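Local coordinates for ancestral D-type dye decolorizing peroxidase (PDB 7ANV), which probably uses a haem iron and hydrogen peroxide to oxidise dyes and other substrates, as in dye-decolorizing peroxidases, at residues L109-N114 and I408-A413; L115-T120 and P129-A134; P428-D431 and Q436-N439; G442-S447 and T462-V467; A350-A355 and P416-S421. All blocks are in the same frame, centred on the assembly; numbering follows the deposited sequence.

Interaction 1. Residues L109-N114 and I408-A413. With HEM (protoporphyrin IX containing Fe), chain B.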
# COMPACT_ATOMS: atom_id res chain seq x y z
N LEU A 109 4.03 4.65 -15.46
CA LEU A 109 4.71 5.89 -15.89
C LEU A 109 3.69 6.79 -16.58
O LEU A 109 3.69 7.99 -16.25
CB LEU A 109 5.89 5.55 -16.81
CG LEU A 109 6.64 6.75 -17.39
CD1 LEU A 109 7.15 7.67 -16.32
CD2 LEU A 109 7.83 6.27 -18.20
N ALA A 110 2.84 6.23 -17.44
CA ALA A 110 1.79 6.96 -18.16
C ALA A 110 0.78 7.59 -17.18
O ALA A 110 0.08 8.56 -17.55
CB ALA A 110 1.12 5.99 -19.11
N ASP A 111 0.63 7.02 -15.99
CA ASP A 111 -0.37 7.47 -14.99
C ASP A 111 0.26 8.48 -14.02
O ASP A 111 -0.49 9.13 -13.24
CB ASP A 111 -0.89 6.27 -14.21
CG ASP A 111 -2.22 6.46 -13.49
OD1 ASP A 111 -3.07 7.28 -13.96
OD2 ASP A 111 -2.41 5.75 -12.52
N ALA A 112 1.57 8.65 -14.02
CA ALA A 112 2.25 9.48 -12.99
C ALA A 112 1.65 10.89 -12.90
O ALA A 112 1.50 11.42 -11.79
CB ALA A 112 3.72 9.54 -13.24
N GLN A 113 1.40 11.54 -14.04
CA GLN A 113 0.92 12.94 -14.03
C GLN A 113 -0.40 13.00 -13.26
O GLN A 113 -0.55 13.82 -12.37
CB GLN A 113 0.78 13.51 -15.44
CG GLN A 113 0.34 14.97 -15.44
CD GLN A 113 0.59 15.67 -16.76
OE1 GLN A 113 0.60 15.06 -17.82
NE2 GLN A 113 0.83 16.96 -16.69
N ASN A 114 -1.33 12.10 -13.57
CA ASN A 114 -2.70 12.10 -12.99
C ASN A 114 -2.64 11.65 -11.53
O ASN A 114 -3.47 12.12 -10.74
CB ASN A 114 -3.65 11.28 -13.86
CG ASN A 114 -4.22 12.07 -15.02
OD1 ASN A 114 -4.26 13.29 -15.00
ND2 ASN A 114 -4.65 11.37 -16.06
N ILE A 408 -8.56 5.51 -4.97
CA ILE A 408 -8.14 5.98 -3.64
C ILE A 408 -7.19 7.15 -3.78
O ILE A 408 -7.45 8.21 -3.13
CB ILE A 408 -7.54 4.84 -2.82
CG1 ILE A 408 -8.57 3.75 -2.57
CG2 ILE A 408 -6.97 5.40 -1.52
CD1 ILE A 408 -7.95 2.45 -2.09
N GLN A 409 -6.16 7.01 -4.61
CA GLN A 409 -5.19 8.11 -4.76
C GLN A 409 -5.87 9.33 -5.38
O GLN A 409 -5.74 10.45 -4.86
CB GLN A 409 -3.99 7.69 -5.60
CG GLN A 409 -2.97 8.79 -5.75
CD GLN A 409 -2.16 8.96 -4.49
OE1 GLN A 409 -1.48 8.04 -4.00
NE2 GLN A 409 -2.23 10.17 -3.94
N LYS A 410 -6.54 9.16 -6.51
CA LYS A 410 -6.90 10.29 -7.38
C LYS A 410 -8.28 10.87 -7.04
O LYS A 410 -8.40 12.11 -7.10
CB LYS A 410 -6.80 9.85 -8.84
CG LYS A 410 -5.39 9.47 -9.26
CD LYS A 410 -5.22 9.26 -10.73
CE LYS A 410 -5.63 7.90 -11.18
NZ LYS A 410 -5.44 7.74 -12.63
N SER A 411 -9.29 10.06 -6.76
CA SER A 411 -10.66 10.54 -6.43
C SER A 411 -10.79 10.97 -4.97
O SER A 411 -11.68 11.76 -4.70
CB SER A 411 -11.71 9.54 -6.81
OG SER A 411 -11.77 9.43 -8.21
N TRP A 412 -9.97 10.43 -4.07
CA TRP A 412 -10.13 10.63 -2.61
C TRP A 412 -8.94 11.43 -2.07
O TRP A 412 -9.14 12.61 -1.72
CB TRP A 412 -10.34 9.28 -1.91
CG TRP A 412 -11.63 8.58 -2.28
CD1 TRP A 412 -12.69 9.11 -2.94
CD2 TRP A 412 -12.02 7.26 -1.90
NE1 TRP A 412 -13.70 8.18 -3.05
CE2 TRP A 412 -13.32 7.04 -2.41
CE3 TRP A 412 -11.39 6.21 -1.20
CZ2 TRP A 412 -13.99 5.83 -2.24
CZ3 TRP A 412 -12.06 5.02 -1.03
CH2 TRP A 412 -13.35 4.84 -1.54
N ALA A 413 -7.76 10.84 -1.99
CA ALA A 413 -6.58 11.49 -1.37
C ALA A 413 -6.28 12.84 -2.05
O ALA A 413 -5.96 13.82 -1.34
CB ALA A 413 -5.41 10.55 -1.40
CHA HEM B . -3.66 2.86 6.34
CHB HEM B . 0.61 5.14 6.44
CHC HEM B . 0.60 5.28 1.54
CHD HEM B . -3.85 3.37 1.54
C1A HEM B . -2.49 3.46 6.77
C2A HEM B . -2.10 3.57 8.13
C3A HEM B . -0.91 4.23 8.17
C4A HEM B . -0.54 4.49 6.82
CMA HEM B . -0.09 4.57 9.40
CAA HEM B . -2.90 3.13 9.35
CBA HEM B . -2.84 1.64 9.66
CGA HEM B . -4.08 0.88 9.27
O1A HEM B . -5.25 1.31 9.38
O2A HEM B . -3.92 -0.22 8.86
C1B HEM B . 0.97 5.37 5.10
C2B HEM B . 2.21 5.96 4.70
C3B HEM B . 2.23 5.99 3.34
C4B HEM B . 0.95 5.39 2.89
CMB HEM B . 3.29 6.47 5.61
CAB HEM B . 3.28 6.45 2.40
CBB HEM B . 4.60 6.55 2.69
C1C HEM B . -0.64 4.79 1.10
C2C HEM B . -1.09 4.76 -0.23
C3C HEM B . -2.37 4.24 -0.20
C4C HEM B . -2.68 3.95 1.15
CMC HEM B . -0.30 5.22 -1.44
CAC HEM B . -3.34 4.01 -1.28
CBC HEM B . -3.30 4.66 -2.44
C1D HEM B . -4.11 3.03 2.87
C2D HEM B . -5.34 2.31 3.22
C3D HEM B . -5.29 2.19 4.57
C4D HEM B . -4.03 2.83 5.01
CMD HEM B . -6.47 1.78 2.33
CAD HEM B . -6.32 1.51 5.45
CBD HEM B . -7.50 2.43 5.80
CGD HEM B . -8.56 1.70 6.56
O1D HEM B . -9.01 2.27 7.58
O2D HEM B . -9.02 0.59 6.16
NA HEM B . -1.52 4.02 5.96
NB HEM B . 0.27 5.03 4.00
NC HEM B . -1.63 4.34 1.94
ND HEM B . -3.36 3.36 3.95
FE HEM B . -1.63 4.21 4.00
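A salt bridge between two helices, Lys410 of helix 405-413 and Asp111 of helix 108-115, joins the two halves of the peroxidase on one side of the haem. NZ of Lys410 lies 2.8 Å from OD1 of Asp111 and donates to its syn lone pair, on the side of the other carboxylate oxygen. The two side chains come from opposite directions. Asp111 reaches out with CG anti to its backbone nitrogen (chi1 -160°), and its second oxygen, OD2, is hydrogen-bonded to Tyr473 OH and Gln406 NE2, so both oxygens of the buried carboxylate are engaged. Each half of a dye-decolorizing peroxidase is a ferredoxin-like alpha+beta unit, and this ion pair spans a helix from each. The lysine chain bends at chi3 (-83°) and passes Asn114: CD comes within 3.4 Å of the backbone O of Asn114 and 4.0 Å of its CB. An alanine in place of Lys410 is likely to leave the carboxylate of Asp111 without its positive mate and to open a gap beside Asn114. The helix turn that carries Lys410 widens to a pi-type turn, Ala413 N bonding to Ile408 O at 2.9 Å. Just before Lys410, Ile408 and Gln409 belong to the haem pocket, with CG2 of Ile408 3.9 Å from the vinyl atom CBC.

Interaction 2. Residues L115-T120 and P129-A134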
# COMPACT_ATOMS: atom_id res chain seq x y z
N LEU A 115 -1.68 10.81 -11.15
CA LEU A 115 -1.49 10.42 -9.74
C LEU A 115 -1.04 11.66 -8.96
O LEU A 115 -1.12 11.61 -7.73
CB LEU A 115 -0.46 9.30 -9.61
CG LEU A 115 -0.89 7.94 -10.14
CD1 LEU A 115 0.33 7.00 -10.22
CD2 LEU A 115 -1.99 7.36 -9.28
N GLY A 116 -0.50 12.66 -9.66
CA GLY A 116 -0.01 13.92 -9.07
C GLY A 116 1.47 13.89 -8.74
O GLY A 116 1.97 14.83 -8.05
N ASP A 117 2.21 12.94 -9.27
CA ASP A 117 3.66 12.81 -8.94
C ASP A 117 4.38 14.07 -9.41
O ASP A 117 4.05 14.66 -10.45
CB ASP A 117 4.32 11.58 -9.57
CG ASP A 117 3.86 10.26 -9.00
OD1 ASP A 117 2.94 10.27 -8.13
OD2 ASP A 117 4.36 9.23 -9.46
N PRO A 118 5.37 14.52 -8.64
CA PRO A 118 6.19 15.65 -9.05
C PRO A 118 6.83 15.34 -10.41
O PRO A 118 7.23 14.19 -10.69
CB PRO A 118 7.23 15.84 -7.94
CG PRO A 118 6.74 15.03 -6.78
CD PRO A 118 5.80 13.96 -7.35
N GLY A 119 6.90 16.35 -11.27
CA GLY A 119 7.57 16.23 -12.57
C GLY A 119 8.43 17.46 -12.81
O GLY A 119 8.28 18.45 -12.04
N THR A 120 9.32 17.38 -13.78
CA THR A 120 9.91 18.55 -14.49
C THR A 120 9.20 18.64 -15.85
O THR A 120 9.65 19.41 -16.72
CB THR A 120 11.43 18.39 -14.52
OG1 THR A 120 11.66 16.99 -14.55
CG2 THR A 120 12.11 19.01 -13.31
N PRO A 129 7.93 12.23 -14.89
CA PRO A 129 7.91 12.32 -13.44
C PRO A 129 9.34 12.30 -12.89
O PRO A 129 10.19 11.73 -13.56
CB PRO A 129 7.17 11.07 -13.01
CG PRO A 129 7.48 10.07 -14.11
CD PRO A 129 7.47 10.92 -15.37
N ASP A 130 9.54 12.83 -11.69
CA ASP A 130 10.87 12.85 -11.03
C ASP A 130 11.15 11.49 -10.38
O ASP A 130 11.47 11.44 -9.16
CB ASP A 130 10.98 13.97 -9.99
CG ASP A 130 10.85 15.36 -10.58
OD1 ASP A 130 11.10 15.52 -11.81
OD2 ASP A 130 10.50 16.28 -9.81
N TRP A 131 11.05 10.41 -11.15
CA TRP A 131 11.23 9.02 -10.66
C TRP A 131 12.71 8.61 -10.62
O TRP A 131 13.54 9.27 -11.32
CB TRP A 131 10.45 8.09 -11.57
CG TRP A 131 8.99 8.06 -11.31
CD1 TRP A 131 8.27 8.86 -10.46
CD2 TRP A 131 8.05 7.15 -11.89
NE1 TRP A 131 6.95 8.53 -10.52
CE2 TRP A 131 6.79 7.47 -11.36
CE3 TRP A 131 8.15 6.09 -12.80
CZ2 TRP A 131 5.65 6.75 -11.70
CZ3 TRP A 131 7.03 5.38 -13.14
CH2 TRP A 131 5.79 5.72 -12.60
N ASP A 132 13.04 7.52 -9.90
CA ASP A 132 14.37 6.88 -10.02
C ASP A 132 14.50 6.42 -11.48
O ASP A 132 13.51 5.95 -12.06
CB ASP A 132 14.58 5.71 -9.04
CG ASP A 132 14.56 6.12 -7.57
OD1 ASP A 132 14.77 7.32 -7.29
OD2 ASP A 132 14.37 5.23 -6.72
N PRO A 133 15.70 6.51 -12.07
CA PRO A 133 15.94 6.12 -13.46
C PRO A 133 15.36 4.75 -13.86
O PRO A 133 14.79 4.65 -14.91
CB PRO A 133 17.47 6.10 -13.58
CG PRO A 133 17.91 7.13 -12.57
CD PRO A 133 16.91 7.04 -11.43
N ALA A 134 15.49 3.73 -13.00
CA ALA A 134 15.09 2.34 -13.31
C ALA A 134 13.59 2.28 -13.62
O ALA A 134 13.20 1.51 -14.48
CB ALA A 134 15.48 1.41 -12.18
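The indole of Trp131 carries Pro129 on one face, with CG 3.6 Å above the ring plane and offset toward the rim, and receives the carboxylate of Asp117 at its edge. NE1 of Trp131 donates to OD2 of Asp117 over 2.9 Å with an N-H...O angle of 154°. The acceptor lies in the ring plane, but the donor meets OD2 on its anti side, and the carboxylate plane is turned 52° from the ring. Two residues from this pair in each segment, the backbones meet in a single beta bridge between Gly119 and Pro129, whose CA atoms are 4.0 Å apart. Beside it the N of Asp130 bonds to the O of Pro118 at 2.9 Å, and the CA of Pro129 makes a C-H...O contact with the same oxygen. Asp130 is the centre of an inverse gamma turn, and its OD1 accepts from OG1 of Thr120 at 3.2 Å, although Thr120 is poorly ordered. Gly116, at positive phi, closes helix 108-115 with a Schellman motif just before this loop. Arg252 forms a salt bridge with OD1 of Asp117, and Gln436 also bonds to that atom; with the indole on OD2, the buried carboxylate is gripped at both oxygens, which probably keeps it ionised and restrains its rotation.

Interaction 3. Residues P428-D431 and Q436-N439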
# COMPACT_ATOMS: atom_id res chain seq x y z
N PRO A 428 -12.43 19.92 3.08
CA PRO A 428 -11.49 19.06 3.80
C PRO A 428 -10.02 19.25 3.46
O PRO A 428 -9.18 19.29 4.37
CB PRO A 428 -11.94 17.66 3.37
CG PRO A 428 -13.41 17.81 3.17
CD PRO A 428 -13.52 19.14 2.45
N GLY A 429 -9.72 19.43 2.17
CA GLY A 429 -8.32 19.53 1.73
C GLY A 429 -7.74 18.17 1.39
O GLY A 429 -8.46 17.19 1.17
N PHE A 430 -6.43 18.11 1.33
CA PHE A 430 -5.66 16.95 0.82
C PHE A 430 -5.34 16.00 1.96
O PHE A 430 -5.06 16.42 3.09
CB PHE A 430 -4.37 17.43 0.17
CG PHE A 430 -4.60 18.11 -1.15
CD1 PHE A 430 -4.97 19.44 -1.23
CD2 PHE A 430 -4.46 17.39 -2.32
CE1 PHE A 430 -5.16 20.06 -2.47
CE2 PHE A 430 -4.70 17.99 -3.55
CZ PHE A 430 -5.08 19.31 -3.62
N ASP A 431 -5.23 14.73 1.62
CA ASP A 431 -4.56 13.72 2.47
C ASP A 431 -3.16 14.26 2.76
O ASP A 431 -2.39 14.52 1.82
CB ASP A 431 -4.51 12.39 1.74
CG ASP A 431 -3.91 11.25 2.53
OD1 ASP A 431 -2.82 11.46 3.12
OD2 ASP A 431 -4.52 10.17 2.50
N GLN A 436 -1.69 14.64 -3.42
CA GLN A 436 -0.87 15.41 -4.41
C GLN A 436 -1.78 16.32 -5.22
O GLN A 436 -2.83 15.82 -5.70
CB GLN A 436 -0.11 14.44 -5.30
CG GLN A 436 0.85 13.59 -4.51
CD GLN A 436 1.83 12.80 -5.34
OE1 GLN A 436 3.03 12.94 -5.15
NE2 GLN A 436 1.32 12.02 -6.29
N ALA A 437 -1.35 17.58 -5.39
CA ALA A 437 -2.11 18.64 -6.10
C ALA A 437 -1.84 18.56 -7.61
O ALA A 437 -0.91 17.85 -8.03
CB ALA A 437 -1.80 20.00 -5.53
N ALA A 438 -2.73 19.19 -8.38
CA ALA A 438 -2.87 19.01 -9.85
C ALA A 438 -1.65 19.59 -10.58
O ALA A 438 -1.20 18.95 -11.55
CB ALA A 438 -4.15 19.65 -10.33
N ASN A 439 -1.14 20.75 -10.16
CA ASN A 439 0.04 21.38 -10.82
C ASN A 439 1.28 21.19 -9.93
O ASN A 439 1.12 20.93 -8.73
CB ASN A 439 -0.24 22.83 -11.20
CG ASN A 439 -1.10 22.91 -12.45
OD1 ASN A 439 -1.31 21.91 -13.13
ND2 ASN A 439 -1.61 24.09 -12.76
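Van der Waals contact carries the meeting of Phe430 with Gln436 and Ala437, two parts of one long loop. The apolar part is small: CZ of Phe430 touches CB of Ala437 at 3.9 Å, while CE2 of Phe430 lies 3.7 Å from CA of Ala437, an oblique approach to the ring. The polar part is a contact of the ring rim with a peptide oxygen. O of Gln436 sits near the plane of the phenyl group, at its edge, 3.6 Å from CE2 of Phe430; there the weakly positive aromatic hydrogens would meet the oxygen favourably. The ring is placed there with CG anti to the carbonyl carbon (chi1 -72°), which directs it from 428-431 toward 436-439. The side chain of Gln436 starts away from the phenyl group, and its NE2 bonds to the backbone O of Leu115 and to OD1 of Asp117. Hydrogen bonds to other elements hold the segment that carries the phenyl group: Phe430 pairs its backbone with Thr445 of the short strand 445-446, and Asp431 with Ala413 at the end of helix 405-413. The contact thus lies in the loop between this helix and strand, with Gln436 reaching across to the end of helix 108-115.

Interaction 4. Residues G442-S447 and T462-V467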
# COMPACT_ATOMS: atom_id res chain seq x y z
N GLY A 442 2.37 22.61 -5.90
CA GLY A 442 1.51 21.78 -5.07
C GLY A 442 1.11 22.46 -3.79
O GLY A 442 1.42 21.90 -2.77
N ALA A 443 0.43 23.59 -3.86
CA ALA A 443 -0.06 24.20 -2.61
C ALA A 443 -1.17 23.28 -2.10
O ALA A 443 -2.07 22.96 -2.85
CB ALA A 443 -0.57 25.57 -2.87
N ARG A 444 -1.02 22.80 -0.89
CA ARG A 444 -1.98 21.85 -0.29
C ARG A 444 -2.41 22.45 1.04
O ARG A 444 -1.57 23.01 1.75
CB ARG A 444 -1.38 20.44 -0.13
CG ARG A 444 -0.97 19.75 -1.42
CD ARG A 444 -0.32 18.39 -1.13
NE ARG A 444 0.73 18.34 -0.08
CZ ARG A 444 0.89 17.38 0.83
NH1 ARG A 444 0.14 16.30 0.85
NH2 ARG A 444 1.87 17.44 1.73
N THR A 445 -3.69 22.36 1.34
CA THR A 445 -4.25 22.79 2.64
C THR A 445 -5.01 21.61 3.22
O THR A 445 -5.39 20.67 2.49
CB THR A 445 -5.17 24.01 2.48
OG1 THR A 445 -6.31 23.57 1.74
CG2 THR A 445 -4.48 25.15 1.77
N MET A 446 -5.27 21.68 4.51
CA MET A 446 -6.12 20.68 5.19
C MET A 446 -6.91 21.39 6.26
O MET A 446 -6.28 22.11 7.03
CB MET A 446 -5.24 19.55 5.76
CG MET A 446 -6.00 18.55 6.51
SD MET A 446 -4.78 17.43 7.34
CE MET A 446 -5.96 16.26 8.00
N SER A 447 -8.22 21.19 6.28
CA SER A 447 -9.11 21.75 7.31
C SER A 447 -9.30 20.70 8.40
O SER A 447 -8.90 19.57 8.22
CB SER A 447 -10.41 22.24 6.73
OG SER A 447 -11.36 21.19 6.51
N THR A 462 5.31 23.21 1.14
CA THR A 462 5.56 23.07 -0.31
C THR A 462 6.30 21.75 -0.56
O THR A 462 5.94 21.05 -1.48
CB THR A 462 6.42 24.23 -0.82
OG1 THR A 462 5.91 25.42 -0.20
CG2 THR A 462 6.40 24.33 -2.33
N GLU A 463 7.28 21.44 0.28
CA GLU A 463 8.06 20.17 0.19
C GLU A 463 7.16 19.04 0.71
O GLU A 463 6.74 19.10 1.88
CB GLU A 463 9.35 20.30 1.01
CG GLU A 463 10.28 19.09 0.95
CD GLU A 463 11.52 19.24 1.83
OE1 GLU A 463 11.38 19.77 2.95
OE2 GLU A 463 12.62 18.87 1.39
N LEU A 464 6.83 18.07 -0.12
CA LEU A 464 5.98 16.94 0.33
C LEU A 464 6.68 16.18 1.46
O LEU A 464 7.90 16.11 1.46
CB LEU A 464 5.73 15.98 -0.83
CG LEU A 464 5.09 16.59 -2.06
CD1 LEU A 464 4.98 15.55 -3.15
CD2 LEU A 464 3.73 17.20 -1.72
N PHE A 465 5.91 15.47 2.27
CA PHE A 465 6.47 14.53 3.27
C PHE A 465 6.78 13.19 2.63
O PHE A 465 7.57 12.46 3.18
CB PHE A 465 5.47 14.25 4.38
CG PHE A 465 5.04 15.49 5.10
CD1 PHE A 465 5.99 16.37 5.60
CD2 PHE A 465 3.68 15.72 5.35
CE1 PHE A 465 5.58 17.52 6.26
CE2 PHE A 465 3.29 16.85 6.05
CZ PHE A 465 4.25 17.76 6.46
N VAL A 466 6.03 12.85 1.59
CA VAL A 466 6.14 11.57 0.85
C VAL A 466 6.43 11.92 -0.61
O VAL A 466 5.67 12.72 -1.20
CB VAL A 466 4.88 10.71 1.02
CG1 VAL A 466 4.96 9.50 0.12
CG2 VAL A 466 4.71 10.32 2.48
N VAL A 467 7.52 11.41 -1.14
CA VAL A 467 7.98 11.75 -2.51
C VAL A 467 7.96 10.48 -3.33
O VAL A 467 8.74 9.54 -3.06
CB VAL A 467 9.38 12.39 -2.53
CG1 VAL A 467 9.76 12.72 -3.96
CG2 VAL A 467 9.45 13.63 -1.63
O HOH W 1 3.98 18.82 2.60
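Van der Waals contact comes first: CD2 of Leu464 lies over one face of the Arg444 guanidinium, 3.4 Å above its plane and offset toward the rim, and 3.6 Å from NE of Arg444. The two side chains cross at about a right angle. The arginine chain is bent at chi3 (-48°), which brings the flat group round to the leucine methyl. A looser contact brings NH2 of Arg444 to 4.4 Å from CD2 of Phe465, which meets the guanidinium near its plane. The polar link runs through water. NH2 of Arg444 donates to a water molecule at 2.7 Å, in the guanidinium plane, and the water donates in turn to the backbone O of Glu463 at 2.9 Å. The same water sits 3.9 Å above the ring plane of Phe465, over the ring's centre. NH1 of Arg444 makes a weak hydrogen bond to the O of Gly435, whereas NE, buried under the leucine, has no partner in the model. Phe465 packs edge-to-face on Phe261, and its neighbour Val466 touches the haem. The arrangement is that of a loop side chain, Arg444, packed on the loop that leads into edge strand 466-476 of the four-stranded antiparallel sheet in a ferredoxin-like half of the peroxidase.

Interaction 5. Residues A350-A355 and P416-S421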
# COMPACT_ATOMS: atom_id res chain seq x y z
N ALA A 350 -18.42 5.17 6.90
CA ALA A 350 -19.81 5.67 6.81
C ALA A 350 -19.89 6.93 5.94
O ALA A 350 -20.98 7.31 5.58
CB ALA A 350 -20.41 5.91 8.17
N ASP A 351 -18.78 7.62 5.64
CA ASP A 351 -18.82 8.79 4.73
C ASP A 351 -19.42 8.40 3.37
O ASP A 351 -19.94 9.32 2.66
CB ASP A 351 -17.45 9.41 4.53
CG ASP A 351 -16.89 10.08 5.76
OD1 ASP A 351 -17.60 10.14 6.77
OD2 ASP A 351 -15.68 10.50 5.72
N LEU A 352 -19.37 7.13 3.02
CA LEU A 352 -19.99 6.66 1.76
C LEU A 352 -20.99 5.55 2.05
O LEU A 352 -21.94 5.48 1.31
CB LEU A 352 -18.94 6.11 0.81
CG LEU A 352 -17.98 7.15 0.26
CD1 LEU A 352 -17.08 6.53 -0.76
CD2 LEU A 352 -18.71 8.34 -0.34
N GLU A 353 -20.83 4.80 3.16
CA GLU A 353 -21.67 3.60 3.48
C GLU A 353 -23.05 4.14 3.87
O GLU A 353 -23.29 4.48 5.03
CB GLU A 353 -21.06 2.68 4.56
CG GLU A 353 -19.72 2.02 4.24
CD GLU A 353 -18.98 1.42 5.45
OE1 GLU A 353 -19.40 1.66 6.62
OE2 GLU A 353 -17.97 0.71 5.22
N ASP A 354 -23.82 4.30 2.79
CA ASP A 354 -25.15 4.86 2.46
C ASP A 354 -25.43 4.36 1.04
O ASP A 354 -26.59 4.13 0.70
CB ASP A 354 -25.06 6.38 2.51
CG ASP A 354 -26.36 7.09 2.85
OD1 ASP A 354 -27.05 7.45 1.91
OD2 ASP A 354 -26.63 7.30 4.04
N ALA A 355 -24.34 4.24 0.25
CA ALA A 355 -24.20 3.70 -1.11
C ALA A 355 -24.22 2.18 -1.04
O ALA A 355 -24.05 1.63 0.07
CB ALA A 355 -22.89 4.15 -1.69
N PRO A 416 -9.61 17.74 -2.75
CA PRO A 416 -9.81 18.56 -1.54
C PRO A 416 -11.29 18.72 -1.14
O PRO A 416 -11.55 19.27 -0.05
CB PRO A 416 -9.18 19.90 -1.90
CG PRO A 416 -9.25 19.94 -3.39
CD PRO A 416 -9.12 18.52 -3.88
N ASN A 417 -12.21 18.28 -1.99
CA ASN A 417 -13.66 18.47 -1.73
C ASN A 417 -14.37 17.15 -1.55
O ASN A 417 -15.60 17.16 -1.33
CB ASN A 417 -14.30 19.34 -2.80
CG ASN A 417 -13.81 20.76 -2.62
OD1 ASN A 417 -14.03 21.33 -1.55
ND2 ASN A 417 -13.08 21.27 -3.58
N PHE A 418 -13.64 16.04 -1.49
CA PHE A 418 -14.19 14.75 -1.03
C PHE A 418 -14.35 14.80 0.49
O PHE A 418 -13.57 15.47 1.14
CB PHE A 418 -13.24 13.65 -1.48
CG PHE A 418 -13.72 12.29 -1.08
CD1 PHE A 418 -14.78 11.71 -1.75
CD2 PHE A 418 -13.13 11.63 -0.03
CE1 PHE A 418 -15.26 10.46 -1.38
CE2 PHE A 418 -13.61 10.38 0.35
CZ PHE A 418 -14.68 9.81 -0.32
N PRO A 419 -15.33 14.15 1.15
CA PRO A 419 -16.46 13.45 0.54
C PRO A 419 -17.72 14.31 0.41
O PRO A 419 -17.92 15.28 1.15
CB PRO A 419 -16.73 12.34 1.57
CG PRO A 419 -16.44 13.02 2.89
CD PRO A 419 -15.38 14.06 2.62
N PRO A 420 -18.62 13.99 -0.53
CA PRO A 420 -19.82 14.82 -0.72
C PRO A 420 -20.80 14.74 0.46
O PRO A 420 -21.73 15.54 0.47
CB PRO A 420 -20.47 14.27 -1.99
CG PRO A 420 -19.78 12.95 -2.28
CD PRO A 420 -18.47 12.93 -1.53
N SER A 421 -20.65 13.76 1.36
CA SER A 421 -21.53 13.62 2.54
C SER A 421 -21.22 14.74 3.55
O SER A 421 -22.02 14.98 4.48
CB SER A 421 -21.36 12.27 3.15
OG SER A 421 -19.98 12.04 3.32
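A cis peptide bond precedes Pro419 and folds this proline back on Phe418, so that CB of Pro419 stands 3.6 Å above the centre of the phenyl ring. Both residues then face the loop between helices 342-346 and 357-361, where Asp351 and Leu352 receive them; this is loop-to-loop packing in the C-terminal half of the dye-decolorizing peroxidase fold. Leu352 meets Phe418 at the edge of the ring, with CD1 of the leucine 4.1 Å from CZ of the phenylalanine, the two side chains crossing at about a right angle. Trp412 of helix 405-413 stacks with the ring of Phe418 and also touches Leu352, so the two loops share an aromatic neighbour. Asp351 meets the next ring carbon of the same proline: its OD2 is 3.9 Å from CG of Pro419. That contact is only van der Waals, for the strongest polar partner of the carboxylate is Arg344, through a salt bridge at OD2. The polar link between the segments comes from Ser421, whose hydroxyl donates to the backbone O of Asp351. With chi1 at 50°, OG of the serine sits between its own backbone nitrogen and carbonyl carbon, which points the hydroxyl at that oxygen. Replacing Ser421 by an alanine would probably leave the O of Asp351 without this donor and the two segments joined by van der Waals contact alone. The bond is well directed: OG of Ser421 lies 2.8 Å from O of Asp351, in the carbonyl plane, on a lone pair, at a C=O...O angle of 125°.

Overall arrangement
From the N terminus, helix 108-115 opens interaction 1, which closes only at helix 405-413, almost 300 residues later. Interaction 2 is nested inside that loop, closing a short loop that leads into helix 133-137; Leu109 and Ala112 of the first helix pack on its Trp131. Interaction 5 opens at 350-355 and closes at 416-421, so it crosses interaction 1, and Trp412 touches both its segments. Interactions 3 and 4 follow in series as short local loops, their centres about 7 Å apart and joined by backbone bonds between 428-430 and 445-447. Gln436 links interaction 3 back to interaction 2, tying the C-terminal loops to the N-terminal half beside the haem.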